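Local structure of acireductone dioxygenase (Bacillus anthracis, 4QGL) at residues K41-L46 and L61-K66; D108-I113 and L139-E144. The protein probably catalyses oxidative cleavage of the acireductone 1,2-dihydroxy-3-keto-5-methylthiopentene in methionine salvage, with products that depend on whether iron or nickel is bound. One frame throughout, in Å; residues are numbered along the deposited sequence.

How the interactions relate
Followed from the N terminus, the chain passes strand 33-36 and then enters the loop that carries residues 41-46. Interaction 1 brings this loop against the junction of helices 54-63 and 65-75, closing an excursion that holds most of helix 54-63. Only later does interaction 2 pair strand 109-113 with strand 138-142, closing a loop that contains strands 116-123 and 129-134. The two contacts therefore stand in series, neither enclosing nor crossing the other, with centres 19 Å apart. They nevertheless meet through two aromatic rings: Phe64 CE1 lies 3.9 Å from Phe112 CZ, the ring planes inclined at about 55°. The helical junction is thereby packed against the cupin core.

Interaction 1. Residues K41-L46 and L61-K66; sequences KLPPHL and LAVFSK
With chi1 at -179°, Val63 sets its two methyl groups to different tasks against Lys41 and Pro43: CG1 lies beside its own carbonyl carbon and faces the lysine, whereas CG2 lies beside the backbone N and faces the proline ring. The lysine chain bends at chi3 (59°), which lets it run past the valine and still bring its ammonium group to the backbone behind it. On the way Lys41 CB and CE both pack on Val63 CG1, CE at 3.8 Å. Pro43 CD approaches Val63 CG2 to 4.1 Å, so the valine is flanked by the aliphatic part of the lysine and by CD of the proline ring.

A second apolar meeting lies one residue further along each segment from the Lys41-Val63 pair. Leu42 CD1 comes to the edge of the Phe64 ring, near its plane, 3.9 Å from CE2, and the two side chains cross at about a right angle. Both residues are buried. Phe64 itself sits at the junction where helix 54-63 ends, in the N-cap position of helix 65-75, and Ser65 OG donates to Ala62 O (3.2 Å) across that junction. On the other segment, Leu46 N binds Pro43 O in a short 3-10 turn.

The polar end is modest by comparison. Lys41 NZ donates a weak hydrogen bond to Val63 O at 3.3 Å, while its stronger partner is Glu67, with which it forms a salt bridge. One ammonium group thus addresses the last carbonyl of one helix and a carboxylate in the first turn of the next. Its positive charge would be expected to favour the partly negative carboxyl end of helix 54-63, adding an electrostatic component to a contact made chiefly of hydrocarbon.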
loop_
_atom_site.group_PDB
_atom_site.type_symbol
_atom_site.label_atom_id
_atom_site.label_comp_id
_atom_site.label_asym_id
_atom_site.label_seq_id
_atom_site.Cartn_x
_atom_site.Cartn_y
_atom_site.Cartn_z
ATOM N N LYS A 41 -15.707 7.867 -4.684
ATOM C CA LYS A 41 -16.009 7.507 -6.075
ATOM C C LYS A 41 -16.300 6.045 -6.319
ATOM O O LYS A 41 -16.958 5.715 -7.273
ATOM C CB LYS A 41 -14.821 7.814 -6.975
ATOM C CG LYS A 41 -14.794 9.216 -7.514
ATOM C CD LYS A 41 -13.349 9.604 -7.740
ATOM C CE LYS A 41 -12.690 8.635 -8.708
ATOM N NZ LYS A 41 -11.426 9.235 -9.219
ATOM N N LEU A 42 -15.724 5.167 -5.529
ATOM C CA LEU A 42 -15.860 3.755 -5.769
ATOM C C LEU A 42 -17.314 3.393 -5.611
ATOM O O LEU A 42 -17.943 3.766 -4.636
ATOM C CB LEU A 42 -14.995 2.952 -4.785
ATOM C CG LEU A 42 -14.790 1.455 -5.077
ATOM C CD1 LEU A 42 -13.793 1.235 -6.203
ATOM C CD2 LEU A 42 -14.334 0.702 -3.833
ATOM N N PRO A 43 -17.865 2.679 -6.593
ATOM C CA PRO A 43 -19.206 2.125 -6.490
ATOM C C PRO A 43 -19.368 1.149 -5.329
ATOM O O PRO A 43 -18.486 0.348 -5.066
ATOM C CB PRO A 43 -19.411 1.383 -7.809
ATOM C CG PRO A 43 -18.338 1.828 -8.719
ATOM C CD PRO A 43 -17.369 2.686 -7.975
ATOM N N PRO A 44 -20.511 1.207 -4.662
ATOM C CA PRO A 44 -20.694 0.428 -3.443
ATOM C C PRO A 44 -20.602 -1.088 -3.600
ATOM O O PRO A 44 -20.122 -1.754 -2.666
ATOM C CB PRO A 44 -22.085 0.868 -2.964
ATOM C CG PRO A 44 -22.177 2.288 -3.425
ATOM C CD PRO A 44 -21.539 2.258 -4.792
ATOM N N HIS A 45 -21.006 -1.625 -4.749
ATOM C CA HIS A 45 -20.903 -3.063 -4.940
ATOM C C HIS A 45 -19.433 -3.468 -5.014
ATOM O O HIS A 45 -19.129 -4.643 -4.856
ATOM C CB HIS A 45 -21.677 -3.549 -6.159
ATOM C CG HIS A 45 -20.925 -3.428 -7.439
ATOM N ND1 HIS A 45 -20.288 -4.498 -8.022
ATOM C CD2 HIS A 45 -20.711 -2.368 -8.255
ATOM C CE1 HIS A 45 -19.707 -4.101 -9.142
ATOM N NE2 HIS A 45 -19.947 -2.813 -9.306
ATOM N N LEU A 46 -18.521 -2.509 -5.219
ATOM C CA LEU A 46 -17.070 -2.803 -5.093
ATOM C C LEU A 46 -16.422 -2.578 -3.708
ATOM O O LEU A 46 -15.285 -2.983 -3.512
ATOM C CB LEU A 46 -16.274 -2.072 -6.182
ATOM C CG LEU A 46 -16.622 -2.588 -7.566
ATOM C CD1 LEU A 46 -15.776 -1.911 -8.629
ATOM C CD2 LEU A 46 -16.451 -4.088 -7.624
ATOM N N LEU A 61 -9.872 -0.308 -11.832
ATOM C CA LEU A 61 -8.910 0.441 -12.662
ATOM C C LEU A 61 -9.515 1.527 -13.569
ATOM O O LEU A 61 -8.859 2.502 -13.901
ATOM C CB LEU A 61 -8.112 -0.527 -13.524
ATOM C CG LEU A 61 -7.221 -1.498 -12.747
ATOM C CD1 LEU A 61 -6.593 -2.466 -13.737
ATOM C CD2 LEU A 61 -6.172 -0.751 -11.929
ATOM N N ALA A 62 -10.755 1.376 -13.985
ATOM C CA ALA A 62 -11.394 2.460 -14.688
ATOM C C ALA A 62 -11.719 3.667 -13.822
ATOM O O ALA A 62 -11.600 4.793 -14.280
ATOM C CB ALA A 62 -12.655 1.966 -15.383
ATOM N N VAL A 63 -12.159 3.450 -12.598
ATOM C CA VAL A 63 -12.573 4.547 -11.729
ATOM C C VAL A 63 -11.403 5.431 -11.306
ATOM O O VAL A 63 -11.548 6.637 -11.265
ATOM C CB VAL A 63 -13.324 4.021 -10.498
ATOM C CG1 VAL A 63 -13.792 5.141 -9.601
ATOM C CG2 VAL A 63 -14.550 3.248 -10.912
ATOM N N PHE A 64 -10.248 4.842 -10.979
ATOM C CA PHE A 64 -9.074 5.635 -10.586
ATOM C C PHE A 64 -8.077 5.842 -11.701
ATOM O O PHE A 64 -6.962 6.250 -11.449
ATOM C CB PHE A 64 -8.395 5.024 -9.377
ATOM C CG PHE A 64 -9.293 4.951 -8.193
ATOM C CD1 PHE A 64 -9.488 6.060 -7.384
ATOM C CD2 PHE A 64 -9.984 3.781 -7.914
ATOM C CE1 PHE A 64 -10.356 5.998 -6.317
ATOM C CE2 PHE A 64 -10.841 3.710 -6.838
ATOM C CZ PHE A 64 -11.028 4.817 -6.042
ATOM N N SER A 65 -8.523 5.686 -12.946
ATOM C CA SER A 65 -7.624 5.841 -14.093
ATOM C C SER A 65 -6.922 7.189 -14.177
ATOM O O SER A 65 -5.779 7.257 -14.607
ATOM C CB SER A 65 -8.341 5.547 -15.408
ATOM O OG SER A 65 -9.347 6.504 -15.681
ATOM N N LYS A 66 -7.604 8.260 -13.802
ATOM C CA LYS A 66 -6.986 9.590 -13.798
ATOM C C LYS A 66 -5.893 9.670 -12.733
ATOM O O LYS A 66 -4.775 10.104 -12.986
ATOM C CB LYS A 66 -8.055 10.662 -13.561
ATOM C CG LYS A 66 -7.530 12.059 -13.346
ATOM C CD LYS A 66 -6.694 12.544 -14.508
ATOM C CE LYS A 66 -6.458 14.042 -14.385
ATOM N NZ LYS A 66 -5.268 14.441 -15.173
#

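Interaction 2. Residues D108-I113 and L139-E144; sequences DEVRFI and LISVPE. With CD (cadmium ion), chain B.
Asp108 and Glu144 meet where an antiparallel strand pair of the cupin barrel runs out into loops. From its CB, which lies 3.7 Å from Ser141 OG, and its CG, 3.9 Å from that same OG, the aspartate reaches toward the loop that follows strand 138-142: OD1 accepts a hydrogen bond from the backbone N of Glu144 at 3.0 Å, bent (133°) and met nearly along the C-O axis, and OD2 is bound by Tyr77 OH, which also bonds Ser141 OG. This tyrosine thus links the carboxylate to Ser141 on the partner strand, consistent with the predicted part of Asp108 in relaying local conformational change.

Further along, Glu109 and Arg111 form hydrogen-bonded pairs with Val142 and Ile140, each joined by two backbone bonds. Between and beyond them, Val110 CG1 and Phe112 CB close on Leu139 CD1, both at 4.0 Å, on the face opposite Glu109.

The extended Glu109 chain carries its carboxylate to the metal centre, where it joins His103, His105 and His148. Arg111, predicted to be important for generating the substrate dianion, turns NH1 back to Val110 O at 2.7 Å. Glu109 OE1 binds cadmium at 2.3 Å, and OE2 is a ligand of another cadmium ion.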
loop_
_atom_site.group_PDB
_atom_site.type_symbol
_atom_site.label_atom_id
_atom_site.label_comp_id
_atom_site.label_asym_id
_atom_site.label_seq_id
_atom_site.Cartn_x
_atom_site.Cartn_y
_atom_site.Cartn_z
ATOM N N ASP A 108 10.654 1.329 -6.941
ATOM C CA ASP A 108 9.637 1.761 -5.982
ATOM C C ASP A 108 8.543 0.710 -5.873
ATOM O O ASP A 108 8.304 0.013 -6.844
ATOM C CB ASP A 108 8.988 3.065 -6.480
ATOM C CG ASP A 108 9.921 4.294 -6.368
ATOM O OD1 ASP A 108 11.034 4.201 -5.768
ATOM O OD2 ASP A 108 9.511 5.371 -6.860
ATOM N N GLU A 109 7.896 0.594 -4.705
ATOM C CA GLU A 109 6.724 -0.277 -4.512
ATOM C C GLU A 109 5.499 0.549 -4.146
ATOM O O GLU A 109 5.384 1.079 -3.031
ATOM C CB GLU A 109 6.966 -1.313 -3.410
ATOM C CG GLU A 109 5.907 -2.417 -3.329
ATOM C CD GLU A 109 6.016 -3.195 -2.054
ATOM O OE1 GLU A 109 7.145 -3.259 -1.533
ATOM O OE2 GLU A 109 5.006 -3.743 -1.541
ATOM N N VAL A 110 4.556 0.593 -5.077
ATOM C CA VAL A 110 3.421 1.484 -5.005
ATOM C C VAL A 110 2.159 0.679 -4.828
ATOM O O VAL A 110 1.941 -0.289 -5.512
ATOM C CB VAL A 110 3.341 2.273 -6.298
ATOM C CG1 VAL A 110 2.289 3.367 -6.222
ATOM C CG2 VAL A 110 4.713 2.844 -6.627
ATOM N N ARG A 111 1.337 1.067 -3.878
ATOM C CA ARG A 111 0.097 0.353 -3.600
ATOM C C ARG A 111 -0.983 1.386 -3.320
ATOM O O ARG A 111 -0.699 2.397 -2.688
ATOM C CB ARG A 111 0.255 -0.587 -2.380
ATOM C CG ARG A 111 1.207 -1.772 -2.571
ATOM C CD ARG A 111 0.726 -2.744 -3.659
ATOM N NE ARG A 111 1.645 -3.873 -3.844
ATOM C CZ ARG A 111 2.756 -3.834 -4.564
ATOM N NH1 ARG A 111 3.110 -2.733 -5.201
ATOM N NH2 ARG A 111 3.512 -4.904 -4.653
ATOM N N PHE A 112 -2.206 1.160 -3.798
ATOM C CA PHE A 112 -3.333 1.982 -3.372
ATOM C C PHE A 112 -4.365 1.103 -2.723
ATOM O O PHE A 112 -4.787 0.132 -3.319
ATOM C CB PHE A 112 -3.950 2.689 -4.555
ATOM C CG PHE A 112 -5.298 3.305 -4.276
ATOM C CD1 PHE A 112 -5.406 4.461 -3.570
ATOM C CD2 PHE A 112 -6.450 2.733 -4.770
ATOM C CE1 PHE A 112 -6.638 5.031 -3.340
ATOM C CE2 PHE A 112 -7.687 3.293 -4.547
ATOM C CZ PHE A 112 -7.777 4.445 -3.820
ATOM N N ILE A 113 -4.796 1.417 -1.518
ATOM C CA ILE A 113 -5.758 0.529 -0.880
ATOM C C ILE A 113 -7.182 0.854 -1.313
ATOM O O ILE A 113 -7.624 2.011 -1.234
ATOM C CB ILE A 113 -5.677 0.594 0.648
ATOM C CG1 ILE A 113 -4.241 0.335 1.160
ATOM C CG2 ILE A 113 -6.669 -0.367 1.264
ATOM C CD1 ILE A 113 -3.413 -0.627 0.337
ATOM N N LEU A 139 -2.880 5.951 -1.093
ATOM C CA LEU A 139 -1.801 5.505 -1.989
ATOM C C LEU A 139 -0.494 5.839 -1.375
ATOM O O LEU A 139 -0.302 6.980 -0.969
ATOM C CB LEU A 139 -1.843 6.149 -3.361
ATOM C CG LEU A 139 -0.670 5.659 -4.243
ATOM C CD1 LEU A 139 -1.131 5.353 -5.618
ATOM C CD2 LEU A 139 0.492 6.622 -4.287
ATOM N N ILE A 140 0.392 4.832 -1.379
ATOM C CA ILE A 140 1.719 4.957 -0.790
ATOM C C ILE A 140 2.765 4.493 -1.762
ATOM O O ILE A 140 2.534 3.514 -2.474
ATOM C CB ILE A 140 1.880 4.151 0.532
ATOM C CG1 ILE A 140 3.274 4.381 1.086
ATOM C CG2 ILE A 140 1.675 2.650 0.371
ATOM C CD1 ILE A 140 3.488 3.693 2.385
ATOM N N SER A 141 3.904 5.187 -1.818
ATOM C CA SER A 141 5.032 4.669 -2.589
ATOM C C SER A 141 6.254 4.528 -1.721
ATOM O O SER A 141 6.748 5.486 -1.123
ATOM C CB SER A 141 5.403 5.490 -3.836
ATOM O OG SER A 141 6.613 4.960 -4.408
ATOM N N VAL A 142 6.743 3.303 -1.710
ATOM C CA VAL A 142 7.812 2.934 -0.901
ATOM C C VAL A 142 9.044 2.937 -1.779
ATOM O O VAL A 142 9.152 2.117 -2.694
ATOM C CB VAL A 142 7.557 1.542 -0.321
ATOM C CG1 VAL A 142 8.826 0.990 0.321
ATOM C CG2 VAL A 142 6.405 1.582 0.679
ATOM N N PRO A 143 9.995 3.839 -1.484
ATOM C CA PRO A 143 11.155 4.105 -2.335
ATOM C C PRO A 143 12.121 2.931 -2.537
ATOM O O PRO A 143 12.255 2.027 -1.704
ATOM C CB PRO A 143 11.885 5.259 -1.635
ATOM C CG PRO A 143 11.362 5.298 -0.252
ATOM C CD PRO A 143 10.069 4.536 -0.186
ATOM N N GLU A 144 12.798 3.000 -3.677
ATOM C CA GLU A 144 13.755 2.012 -4.038
ATOM C C GLU A 144 14.828 2.017 -2.961
ATOM O O GLU A 144 15.147 3.060 -2.397
ATOM C CB GLU A 144 14.319 2.287 -5.454
ATOM C CG GLU A 144 15.292 3.445 -5.575
ATOM C CD GLU A 144 15.875 3.559 -6.993
ATOM O OE1 GLU A 144 15.433 2.830 -7.904
ATOM O OE2 GLU A 144 16.798 4.372 -7.214
HETATM CD CD CD B . 8.037 -5.197 -0.739
HETATM O O HOH W 1 6.301 -5.715 0.757
#